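Local coordinates for protein probable CoA-transferase alpha subunit (Rhodococcus jostii, PDB 6COJ) that probably acts with a partner subunit as an enzyme of the CoA-transferase family, binding an acyl-CoA thioester whose acyl group is a spirocyclic lactone, at residues P135-L140 with E167-M172; C122-A127 with D204-A209; G42-P47 with S90-P95; G79-A84 with G108-R113; S32-G37 with L177-V182. The protein carries 1 engineered substitution. All coordinates share one frame; numbering follows the deposited sequence. Where two conformers were deposited one is given.

Contact 1: residues P135-L140 with E167-M172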
# COMPACT_ATOMS: atom_id res chain seq x y z
N PRO A 135 -9.87 0.54 10.10
CA PRO A 135 -10.86 -0.53 10.20
C PRO A 135 -10.40 -1.74 9.41
O PRO A 135 -9.72 -1.62 8.39
CB PRO A 135 -12.10 0.08 9.53
CG PRO A 135 -11.50 1.03 8.50
CD PRO A 135 -10.28 1.60 9.16
N ILE A 136 -10.81 -2.92 9.88
CA ILE A 136 -10.44 -4.16 9.22
C ILE A 136 -11.47 -5.21 9.61
O ILE A 136 -12.04 -5.17 10.70
CB ILE A 136 -8.99 -4.58 9.57
CG1 ILE A 136 -8.52 -5.76 8.72
CG2 ILE A 136 -8.87 -4.94 11.05
CD1 ILE A 136 -6.99 -5.99 8.71
N ARG A 137 -11.73 -6.15 8.69
CA ARG A 137 -12.66 -7.23 8.97
C ARG A 137 -12.00 -8.31 9.82
O ARG A 137 -12.62 -8.83 10.76
CB ARG A 137 -13.16 -7.83 7.66
CG ARG A 137 -14.36 -8.73 7.81
CD ARG A 137 -14.93 -9.15 6.46
NE ARG A 137 -14.64 -8.16 5.43
CZ ARG A 137 -15.52 -7.26 5.03
NH1 ARG A 137 -15.20 -6.37 4.09
NH2 ARG A 137 -16.72 -7.23 5.61
N ALA A 138 -10.74 -8.65 9.52
CA ALA A 138 -10.03 -9.71 10.22
C ALA A 138 -10.06 -9.48 11.73
O ALA A 138 -9.79 -8.37 12.21
CB ALA A 138 -8.58 -9.76 9.74
N GLY A 139 -10.37 -10.54 12.47
CA GLY A 139 -10.49 -10.46 13.91
C GLY A 139 -11.92 -10.67 14.37
O GLY A 139 -12.15 -11.29 15.41
N LEU A 140 -12.88 -10.16 13.60
CA LEU A 140 -14.29 -10.29 13.97
C LEU A 140 -14.67 -11.75 14.13
O LEU A 140 -14.32 -12.60 13.29
CB LEU A 140 -15.18 -9.68 12.89
CG LEU A 140 -15.30 -8.17 12.78
CD1 LEU A 140 -16.12 -7.86 11.55
CD2 LEU A 140 -15.97 -7.56 14.02
N GLU A 167 -22.10 -1.49 8.81
CA GLU A 167 -21.09 -2.46 9.16
C GLU A 167 -20.33 -2.01 10.39
O GLU A 167 -19.95 -0.84 10.51
CB GLU A 167 -20.08 -2.58 8.03
CG GLU A 167 -20.61 -3.20 6.78
CD GLU A 167 -19.50 -3.66 5.86
OE1 GLU A 167 -19.77 -3.79 4.66
OE2 GLU A 167 -18.37 -3.88 6.35
N THR A 168 -20.08 -2.95 11.30
CA THR A 168 -19.23 -2.73 12.45
C THR A 168 -17.98 -3.59 12.28
O THR A 168 -18.08 -4.81 12.10
CB THR A 168 -19.95 -3.07 13.75
OG1 THR A 168 -21.07 -2.18 13.90
CG2 THR A 168 -19.04 -2.88 14.94
N LEU A 169 -16.82 -2.95 12.27
CA LEU A 169 -15.55 -3.59 11.94
C LEU A 169 -14.60 -3.47 13.12
O LEU A 169 -14.81 -2.70 14.06
CB LEU A 169 -14.94 -2.92 10.71
CG LEU A 169 -15.79 -3.02 9.44
CD1 LEU A 169 -15.55 -1.83 8.53
CD2 LEU A 169 -15.47 -4.33 8.75
N ILE A 170 -13.52 -4.26 13.09
CA ILE A 170 -12.46 -4.08 14.07
C ILE A 170 -11.80 -2.73 13.83
O ILE A 170 -11.48 -2.38 12.68
CB ILE A 170 -11.41 -5.20 13.93
CG1 ILE A 170 -12.04 -6.58 14.14
CG2 ILE A 170 -10.24 -4.96 14.88
CD1 ILE A 170 -12.55 -6.84 15.56
N ALA A 171 -11.61 -1.96 14.89
CA ALA A 171 -10.78 -0.76 14.81
C ALA A 171 -9.38 -1.18 15.23
O ALA A 171 -9.07 -1.26 16.42
CB ALA A 171 -11.32 0.33 15.73
N MET A 172 -8.54 -1.52 14.27
CA MET A 172 -7.18 -1.91 14.62
C MET A 172 -6.42 -0.69 15.11
O MET A 172 -6.25 0.26 14.34
CB MET A 172 -6.49 -2.51 13.40
CG MET A 172 -5.04 -2.89 13.69
SD MET A 172 -4.93 -4.19 14.93
CE MET A 172 -3.21 -4.00 15.35
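P135 and I136 run antiparallel to A171 and I170: P135 and A171 form a non-hydrogen-bonded pair, and I136 and I170 a hydrogen-bonded one, with I136 N donating to I170 O at 2.9 Å and a weak return bond from I170 N to I136 O. Proline suits its place because its missing N-H is not needed there, and its CA instead brings a C-H against I170 O. At I136 the CG1 branch stands anti to the backbone N (chi1 -171°) and leads off toward C122 of helix 117-128, while CG2 turns to I170 and meets its CB at 3.8 Å. Beyond I136 the chain folds back in a tight turn, close to type II, closed by L140 N to R137 O at 3.1 Å. G139 fits the third position, since any CB would jam against the preceding carbonyl O and crowd I170 CG1. The long branch of I170 fills the inside of this turn: CG1 lies 3.5 Å from A138 O, and CD1 meets L140 CD2 at 3.8 Å. L169 CD2 lies against R137 CA. R137 NH2 and E167 OE2 make only a long salt bridge of 3.8 Å; R137 binds the backbone oxygen of R130 in the second copy of the protein, and E167 a basic side chain on the chain of another protein. The whole is an outer strand, within this chain, with its exit turn, paired to the middle strand of a small three-stranded antiparallel sheet at the meeting place of three chains.

Contact 2: residues C122-A127 with D204-A209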
# COMPACT_ATOMS: atom_id res chain seq x y z
N CYS A 122 -1.97 -3.87 9.10
CA CYS A 122 -2.92 -2.79 9.28
C CYS A 122 -2.49 -1.84 10.39
O CYS A 122 -2.49 -0.61 10.22
CB CYS A 122 -4.29 -3.41 9.59
SG CYS A 122 -5.63 -2.26 9.83
N GLY A 123 -2.10 -2.39 11.55
CA GLY A 123 -1.68 -1.54 12.66
C GLY A 123 -0.44 -0.74 12.35
O GLY A 123 -0.31 0.42 12.77
N LEU A 124 0.50 -1.33 11.61
CA LEU A 124 1.70 -0.59 11.22
C LEU A 124 1.35 0.51 10.22
O LEU A 124 1.89 1.61 10.31
CB LEU A 124 2.74 -1.54 10.62
CG LEU A 124 3.35 -2.56 11.58
CD1 LEU A 124 4.20 -3.54 10.79
CD2 LEU A 124 4.21 -1.86 12.64
N GLU A 125 0.43 0.22 9.30
CA GLU A 125 -0.02 1.25 8.36
C GLU A 125 -0.69 2.41 9.09
O GLU A 125 -0.52 3.57 8.71
CB GLU A 125 -0.96 0.63 7.33
CG GLU A 125 -0.25 -0.15 6.24
CD GLU A 125 -1.20 -0.91 5.33
OE1 GLU A 125 -2.35 -1.18 5.74
OE2 GLU A 125 -0.80 -1.23 4.19
N ALA A 126 -1.48 2.11 10.12
CA ALA A 126 -2.11 3.19 10.87
C ALA A 126 -1.06 4.08 11.53
O ALA A 126 -1.12 5.31 11.43
CB ALA A 126 -3.09 2.62 11.91
N ALA A 127 -0.07 3.46 12.18
CA ALA A 127 1.01 4.23 12.78
C ALA A 127 1.77 5.04 11.74
O ALA A 127 2.11 6.21 11.98
CB ALA A 127 1.96 3.30 13.53
N ASP A 204 9.66 -1.58 5.51
CA ASP A 204 9.35 -0.17 5.35
C ASP A 204 8.29 0.28 6.34
O ASP A 204 8.39 1.37 6.92
CB ASP A 204 8.91 0.11 3.91
CG ASP A 204 7.75 -0.77 3.48
OD1 ASP A 204 7.71 -1.96 3.83
OD2 ASP A 204 6.85 -0.27 2.76
N LEU A 205 7.26 -0.54 6.55
CA LEU A 205 6.20 -0.18 7.49
C LEU A 205 6.72 -0.13 8.93
O LEU A 205 6.34 0.76 9.70
CB LEU A 205 5.04 -1.16 7.40
CG LEU A 205 4.30 -1.23 6.07
CD1 LEU A 205 3.16 -2.24 6.12
CD2 LEU A 205 3.77 0.14 5.72
N TYR A 206 7.59 -1.07 9.31
CA TYR A 206 8.16 -1.02 10.65
C TYR A 206 8.92 0.28 10.86
O TYR A 206 8.77 0.94 11.90
CB TYR A 206 9.06 -2.23 10.90
CG TYR A 206 8.33 -3.50 11.28
CD1 TYR A 206 7.78 -3.64 12.55
CD2 TYR A 206 8.17 -4.55 10.38
CE1 TYR A 206 7.10 -4.80 12.91
CE2 TYR A 206 7.50 -5.71 10.73
CZ TYR A 206 6.96 -5.82 12.00
OH TYR A 206 6.30 -6.96 12.36
N CYS A 207 9.73 0.67 9.89
CA CYS A 207 10.46 1.93 10.03
C CYS A 207 9.51 3.11 10.09
O CYS A 207 9.68 4.02 10.92
CB CYS A 207 11.45 2.10 8.88
SG CYS A 207 12.87 1.00 9.02
N ALA A 208 8.48 3.12 9.23
CA ALA A 208 7.55 4.24 9.19
C ALA A 208 6.73 4.35 10.48
O ALA A 208 6.25 5.44 10.80
CB ALA A 208 6.63 4.12 7.98
N ALA A 209 6.56 3.25 11.21
CA ALA A 209 5.77 3.24 12.43
C ALA A 209 6.57 3.59 13.68
O ALA A 209 5.98 3.67 14.77
CB ALA A 209 5.14 1.85 12.62
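L124 lays its CD1 methyl on the ring of Y206, 3.7 Å from the centroid and only 9° off the ring normal, a CH-pi contact over the middle of the face. Its other methyl, CD2, reaches past the ring to A209 CB at 3.8 Å. CG stands beside the backbone N, anti to the carbonyl carbon (chi1 -66°), which aims both methyls across the gap. The backbone itself brings L124 CB to within 4.0 Å of L205 CB. One turn on, A127 CB touches A209 CB at 3.6 Å; two alanines allow the backbones to come this near. At the other side E125 lends only its aliphatic part, CG lying 4.0 Å from L205 CD1. No hydrogen bond crosses, so apolar fit alone joins the segments. A209 is placed by the turn before it, A209 N donating to L205 O at 2.9 Å. The axes of 122-127 and 204-208 approach to 8.4 Å at 44°. Both L124 and Y206 also rest on L177, so the two helices pack side by side with strand 177-184 beneath, while the far flank of helix 117-128 turns C122 and A126 to strand 133-136.

Contact 3: residues G42-P47 with S90-P95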
# COMPACT_ATOMS: atom_id res chain seq x y z
N GLY A 42 8.82 -14.52 10.32
CA GLY A 42 9.15 -15.90 10.67
C GLY A 42 10.66 -16.09 10.68
O GLY A 42 11.39 -15.31 11.30
N SER A 43 11.14 -17.11 9.98
CA SER A 43 12.58 -17.32 9.83
C SER A 43 13.10 -16.76 8.51
O SER A 43 13.79 -17.44 7.73
CB SER A 43 12.92 -18.80 10.01
OG SER A 43 14.32 -19.02 10.03
N ARG A 44 12.77 -15.49 8.25
CA ARG A 44 13.09 -14.84 6.97
C ARG A 44 13.57 -13.43 7.23
O ARG A 44 12.82 -12.60 7.77
CB ARG A 44 11.88 -14.84 6.02
CG ARG A 44 11.20 -16.19 5.89
CD ARG A 44 9.93 -16.13 5.05
NE ARG A 44 9.08 -17.29 5.29
CZ ARG A 44 8.37 -17.93 4.37
NH1 ARG A 44 8.40 -17.56 3.09
NH2 ARG A 44 7.63 -18.98 4.73
N ARG A 45 14.81 -13.16 6.83
CA ARG A 45 15.45 -11.84 6.90
C ARG A 45 15.21 -11.13 8.22
O ARG A 45 14.87 -9.94 8.28
CB ARG A 45 15.15 -10.96 5.68
CG ARG A 45 16.34 -10.07 5.32
CD ARG A 45 16.09 -9.18 4.09
NE ARG A 45 15.03 -8.22 4.39
CZ ARG A 45 13.89 -8.09 3.72
NH1 ARG A 45 13.64 -8.80 2.62
NH2 ARG A 45 13.00 -7.20 4.16
N LYS A 46 15.42 -11.87 9.31
CA LYS A 46 15.35 -11.25 10.61
C LYS A 46 16.66 -10.53 10.91
O LYS A 46 17.73 -10.98 10.48
CB LYS A 46 15.13 -12.33 11.67
CG LYS A 46 13.70 -12.84 11.67
CD LYS A 46 12.77 -11.80 12.23
CE LYS A 46 11.33 -12.23 12.20
NZ LYS A 46 10.51 -11.18 12.84
N PRO A 47 16.62 -9.40 11.65
CA PRO A 47 17.87 -8.72 12.07
C PRO A 47 18.51 -9.45 13.24
O PRO A 47 18.56 -8.97 14.39
CB PRO A 47 17.36 -7.32 12.43
CG PRO A 47 15.98 -7.57 12.97
CD PRO A 47 15.41 -8.67 12.09
N SER A 90 6.69 -18.54 13.97
CA SER A 90 7.02 -19.74 13.21
C SER A 90 8.49 -19.73 12.84
O SER A 90 9.06 -18.68 12.54
CB SER A 90 6.20 -19.81 11.91
OG SER A 90 6.51 -21.00 11.19
N LEU A 91 9.09 -20.93 12.87
CA LEU A 91 10.43 -21.14 12.34
C LEU A 91 10.43 -21.47 10.85
O LEU A 91 11.51 -21.62 10.27
CB LEU A 91 11.15 -22.23 13.14
CG LEU A 91 11.37 -21.95 14.63
CD1 LEU A 91 12.10 -23.11 15.30
CD2 LEU A 91 12.14 -20.65 14.84
N ASP A 92 9.25 -21.62 10.24
CA ASP A 92 9.08 -21.88 8.80
C ASP A 92 9.47 -23.29 8.37
O ASP A 92 8.87 -23.85 7.45
CB ASP A 92 9.74 -20.80 7.94
CG ASP A 92 8.91 -19.54 7.86
OD1 ASP A 92 7.68 -19.66 7.67
OD2 ASP A 92 9.46 -18.43 8.01
N SER A 93 10.47 -23.88 9.03
CA SER A 93 10.84 -25.27 8.84
C SER A 93 10.61 -26.01 10.15
O SER A 93 10.46 -25.40 11.21
CB SER A 93 12.31 -25.42 8.46
OG SER A 93 12.75 -24.36 7.64
N ALA A 94 10.61 -27.34 10.08
CA ALA A 94 10.49 -28.17 11.28
C ALA A 94 11.57 -27.76 12.27
O ALA A 94 12.71 -27.51 11.88
CB ALA A 94 10.62 -29.64 10.91
N PRO A 95 11.24 -27.71 13.57
CA PRO A 95 9.99 -28.16 14.20
C PRO A 95 8.87 -27.14 14.17
O PRO A 95 7.90 -27.32 14.91
CB PRO A 95 10.42 -28.41 15.65
CG PRO A 95 11.48 -27.39 15.88
CD PRO A 95 12.23 -27.27 14.57
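D92 is gripped by R44 and S43 through three bonds. R44 comes side-on, NE to OD2 at 3.0 Å and NH2 to OD1 at 3.0 Å, forming a two-pronged salt bridge. Both oxygens lie near the guanidinium plane, yet the carboxylate is turned 75° to it, so the nitrogens reach the oxygens from above the carboxylate plane. S43 N donates to D92 OD2 at 2.9 Å from the opposite face, on the anti side. Were D92 shortened to an alanine, S43 N would probably lose its acceptor and the R44 guanidinium its charge partner, leaving that group free to turn. The loops follow strands 35-38 and 88-89 in the Rossmann-like domain, directly after W41 and shortly after F88, both of which line the acyl-CoA pocket; the D92 side chain is about 7 Å from that ligand. S90 OG fixes the approach to D92 by accepting from D92 N at 3.0 Å, an ST turn. G42 suits its position through its positive phi and because a CB would collide with D92 OD2; its CA instead lies 3.4 Å from S90 O. S43 CB packs on L91 O at 3.2 Å, while S43 OG bonds Q268 and L91 leans on P70 of helix 70-77.

Contact 4: residues G79-A84 with G108-R113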
# COMPACT_ATOMS: atom_id res chain seq x y z
N GLY A 79 14.57 -13.72 28.75
CA GLY A 79 13.58 -13.07 29.59
C GLY A 79 13.37 -11.60 29.28
O GLY A 79 13.03 -10.82 30.18
N LYS A 80 13.58 -11.20 28.03
CA LYS A 80 13.55 -9.78 27.68
C LYS A 80 12.18 -9.29 27.24
O LYS A 80 12.04 -8.09 27.00
CB LYS A 80 14.61 -9.47 26.61
CG LYS A 80 16.03 -9.46 27.19
CD LYS A 80 17.05 -9.29 26.09
CE LYS A 80 18.45 -9.31 26.64
NZ LYS A 80 18.76 -8.12 27.47
N VAL A 81 11.18 -10.16 27.15
CA VAL A 81 9.87 -9.83 26.59
C VAL A 81 8.84 -9.81 27.71
O VAL A 81 8.69 -10.79 28.45
CB VAL A 81 9.46 -10.81 25.49
CG1 VAL A 81 8.11 -10.41 24.89
CG2 VAL A 81 10.54 -10.87 24.42
N THR A 82 8.15 -8.68 27.84
CA THR A 82 7.02 -8.56 28.76
C THR A 82 5.69 -8.74 28.05
O THR A 82 4.78 -9.39 28.58
CB THR A 82 7.05 -7.18 29.42
OG1 THR A 82 8.24 -7.05 30.20
CG2 THR A 82 5.84 -6.98 30.34
N LYS A 83 5.57 -8.19 26.85
CA LYS A 83 4.33 -8.19 26.10
C LYS A 83 4.69 -8.36 24.63
O LYS A 83 5.71 -7.84 24.18
CB LYS A 83 3.58 -6.88 26.33
CG LYS A 83 2.15 -6.84 25.81
CD LYS A 83 1.45 -5.58 26.28
CE LYS A 83 -0.00 -5.54 25.83
NZ LYS A 83 -0.69 -4.25 26.16
N ALA A 84 3.87 -9.11 23.91
CA ALA A 84 4.17 -9.38 22.50
C ALA A 84 2.91 -9.22 21.67
O ALA A 84 1.86 -9.78 22.00
CB ALA A 84 4.76 -10.79 22.32
N GLY A 108 3.53 -18.65 31.16
CA GLY A 108 2.83 -17.40 31.44
C GLY A 108 3.74 -16.22 31.64
O GLY A 108 3.38 -15.28 32.36
N GLU A 109 4.91 -16.23 31.00
CA GLU A 109 5.90 -15.18 31.21
C GLU A 109 5.66 -13.94 30.36
O GLU A 109 6.27 -12.90 30.62
CB GLU A 109 7.30 -15.73 30.93
CG GLU A 109 7.74 -16.72 32.00
CD GLU A 109 8.99 -17.48 31.62
OE1 GLU A 109 9.56 -18.16 32.50
OE2 GLU A 109 9.41 -17.40 30.45
N ILE A 110 4.79 -14.01 29.35
CA ILE A 110 4.54 -12.87 28.49
C ILE A 110 3.04 -12.66 28.36
O ILE A 110 2.26 -13.62 28.34
CB ILE A 110 5.21 -13.02 27.10
CG1 ILE A 110 4.68 -14.24 26.35
CG2 ILE A 110 6.74 -13.11 27.25
CD1 ILE A 110 5.29 -14.39 24.93
N ALA A 111 2.63 -11.39 28.32
CA ALA A 111 1.26 -11.05 27.99
C ALA A 111 1.19 -10.93 26.48
O ALA A 111 2.05 -10.28 25.87
CB ALA A 111 0.88 -9.71 28.62
N VAL A 112 0.21 -11.57 25.86
CA VAL A 112 0.15 -11.60 24.40
C VAL A 112 -1.03 -10.78 23.89
O VAL A 112 -2.14 -10.83 24.44
CB VAL A 112 0.18 -13.01 23.77
CG1 VAL A 112 1.45 -13.77 24.20
CG2 VAL A 112 -1.07 -13.80 24.13
N ARG A 113 -0.77 -10.03 22.81
CA ARG A 113 -1.83 -9.46 21.99
C ARG A 113 -1.72 -10.10 20.61
O ARG A 113 -1.40 -9.45 19.61
CB ARG A 113 -1.74 -7.94 21.96
CG ARG A 113 -1.93 -7.29 23.32
CD ARG A 113 -3.33 -7.55 23.92
NE ARG A 113 -3.46 -6.93 25.23
CZ ARG A 113 -3.20 -7.55 26.37
NH1 ARG A 113 -2.82 -8.82 26.37
NH2 ARG A 113 -3.33 -6.90 27.52
O HOH W 1 8.61 -11.70 31.01
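A84 is held by A111 and R113 of the neighbouring parallel strand. Its N donates to A111 O at 2.9 Å and its O accepts from R113 N at 2.8 Å, while A111 N reaches back to T82 O at 2.9 Å. A methyl is enough on this buried face, because I110, from the loop just before, sends its CD1 to within 4.5 Å of A84 CB. The CG2 branch of I110 packs on V81 CG1 at 3.8 Å where the chain turns at T82. There the strands part, and a water donates to both V81 O and E109 O. K83 points to the other face. Its CG stands anti to the backbone N (chi1 -170°) and the rest is stretched, which carries CE over one face of the R113 guanidinium and against R113 CG at 3.6 Å. R113 NH1 is held back on V112 O. The two positive groups probably tolerate each other because E151 OE1 pairs with K83 NZ and R113 NE; Y85 OH also binds K83 NZ. The shared carboxylate probably offsets part of this charge and steadies both chains, whereas on the A84 face the pairs between the segments are apolar.

Contact 5: residues S32-G37 with L177-V182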
# COMPACT_ATOMS: atom_id res chain seq x y z
N SER A 32 15.23 -0.21 28.20
CA SER A 32 14.27 -1.14 28.76
C SER A 32 12.89 -0.49 28.77
O SER A 32 12.76 0.72 28.96
CB SER A 32 14.69 -1.54 30.18
OG SER A 32 15.89 -2.29 30.14
N GLY A 33 11.87 -1.30 28.54
CA GLY A 33 10.50 -0.83 28.51
C GLY A 33 10.02 -0.33 27.17
O GLY A 33 8.84 0.01 27.05
N MET A 34 10.88 -0.30 26.16
CA MET A 34 10.47 0.19 24.85
C MET A 34 9.54 -0.80 24.17
O MET A 34 9.57 -2.01 24.43
CB MET A 34 11.68 0.39 23.95
CG MET A 34 12.32 1.74 24.08
SD MET A 34 13.65 1.88 22.90
CE MET A 34 14.14 3.59 23.15
N THR A 35 8.70 -0.26 23.29
CA THR A 35 8.00 -1.05 22.30
C THR A 35 8.87 -1.08 21.04
O THR A 35 9.18 -0.02 20.47
CB THR A 35 6.64 -0.43 22.01
OG1 THR A 35 5.84 -0.50 23.20
CG2 THR A 35 5.93 -1.18 20.90
N ILE A 36 9.29 -2.27 20.63
CA ILE A 36 10.21 -2.44 19.51
C ILE A 36 9.56 -3.33 18.46
O ILE A 36 9.08 -4.43 18.78
CB ILE A 36 11.55 -3.03 19.96
CG1 ILE A 36 12.18 -2.12 21.02
CG2 ILE A 36 12.50 -3.21 18.77
CD1 ILE A 36 13.56 -2.55 21.47
N GLY A 37 9.55 -2.87 17.21
CA GLY A 37 9.11 -3.69 16.10
C GLY A 37 10.33 -4.35 15.47
O GLY A 37 11.37 -3.72 15.31
N LEU A 177 5.64 2.45 17.50
CA LEU A 177 6.83 1.81 18.03
C LEU A 177 7.83 2.84 18.53
O LEU A 177 8.05 3.88 17.89
CB LEU A 177 7.52 0.99 16.93
CG LEU A 177 6.61 0.08 16.10
CD1 LEU A 177 7.38 -0.50 14.91
CD2 LEU A 177 6.03 -1.02 16.96
N ASP A 178 8.48 2.54 19.66
CA ASP A 178 9.62 3.36 20.06
C ASP A 178 10.79 3.14 19.13
O ASP A 178 11.53 4.08 18.83
CB ASP A 178 10.01 3.05 21.50
CG ASP A 178 8.92 3.41 22.48
OD1 ASP A 178 8.42 4.55 22.42
OD2 ASP A 178 8.54 2.54 23.29
N ALA A 179 10.97 1.90 18.66
CA ALA A 179 12.10 1.60 17.79
C ALA A 179 11.72 0.49 16.82
O ALA A 179 10.82 -0.30 17.08
CB ALA A 179 13.34 1.21 18.60
N ALA A 180 12.42 0.47 15.69
CA ALA A 180 12.33 -0.63 14.73
C ALA A 180 13.73 -1.14 14.44
O ALA A 180 14.68 -0.35 14.32
CB ALA A 180 11.68 -0.18 13.41
N LEU A 181 13.85 -2.46 14.33
CA LEU A 181 15.08 -3.14 13.93
C LEU A 181 14.77 -3.94 12.68
O LEU A 181 13.88 -4.80 12.70
CB LEU A 181 15.56 -4.09 15.04
CG LEU A 181 15.69 -3.50 16.44
CD1 LEU A 181 16.02 -4.62 17.43
CD2 LEU A 181 16.75 -2.42 16.48
N VAL A 182 15.46 -3.65 11.58
CA VAL A 182 15.24 -4.34 10.31
C VAL A 182 16.60 -4.65 9.69
O VAL A 182 17.59 -3.98 9.96
CB VAL A 182 14.36 -3.53 9.32
CG1 VAL A 182 12.98 -3.22 9.94
CG2 VAL A 182 15.06 -2.24 8.90
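D178 crosses to T35 by a hydrogen bond and packs against M34. Its CB lies against M34 CG at 3.7 Å and beside T35 O; CG stands beside the backbone N, anti to the carbonyl carbon (chi1 -64°), which swings the carboxylate to T35; and OD2 accepts from T35 N at 2.8 Å, nearly straight at 171°, on its anti side, and lies 3.4 Å from M34 CA. The aspartate thus stands in for a backbone carbonyl where strand 177-184 turns a corner. With an alanine here, T35 N would probably be left without its acceptor and the start of strand 35-38 less firmly held. T35 O answers by accepting from A179 N at 3.2 Å and weakly from D178 N. Parallel pairing follows, G37 N to A179 O and L181 N to G37 O, both 2.9 Å. G37 suits its place because a CB would collide with L177 CD1, while I36 CG2 meets L181 CG at 4.0 Å on the other face. Strand 35-38 lies between 62-65 and 177-184 in the central parallel sheet, where strand order reverses as in Rossmann-like folds; helix 203-208 covers L177 and V182, and strand 213-217 continues beyond.

How the contacts relate
From the N terminus, 32-37 opens contact 5, the widest loop of the five, and 42-47 follows to open contact 3. Segment 79-84 starts contact 4 before 90-95 closes contact 3, so these two cross; 108-113 then closes contact 4, and both lie nested inside contact 5. Segment 122-127 opens contact 2, and contact 1 opens and closes within both contacts 2 and 5. Contact 5 shuts at 177-182, ahead of contact 2 at 204-209, so they cross, linked by a probable hydrogen bond from L177 N to A209 O. Contacts 4 and 5 build the parallel sheet, contact 2 its helical cover, contact 3 the loops near the ligand, and contact 1 the outlying antiparallel sheet.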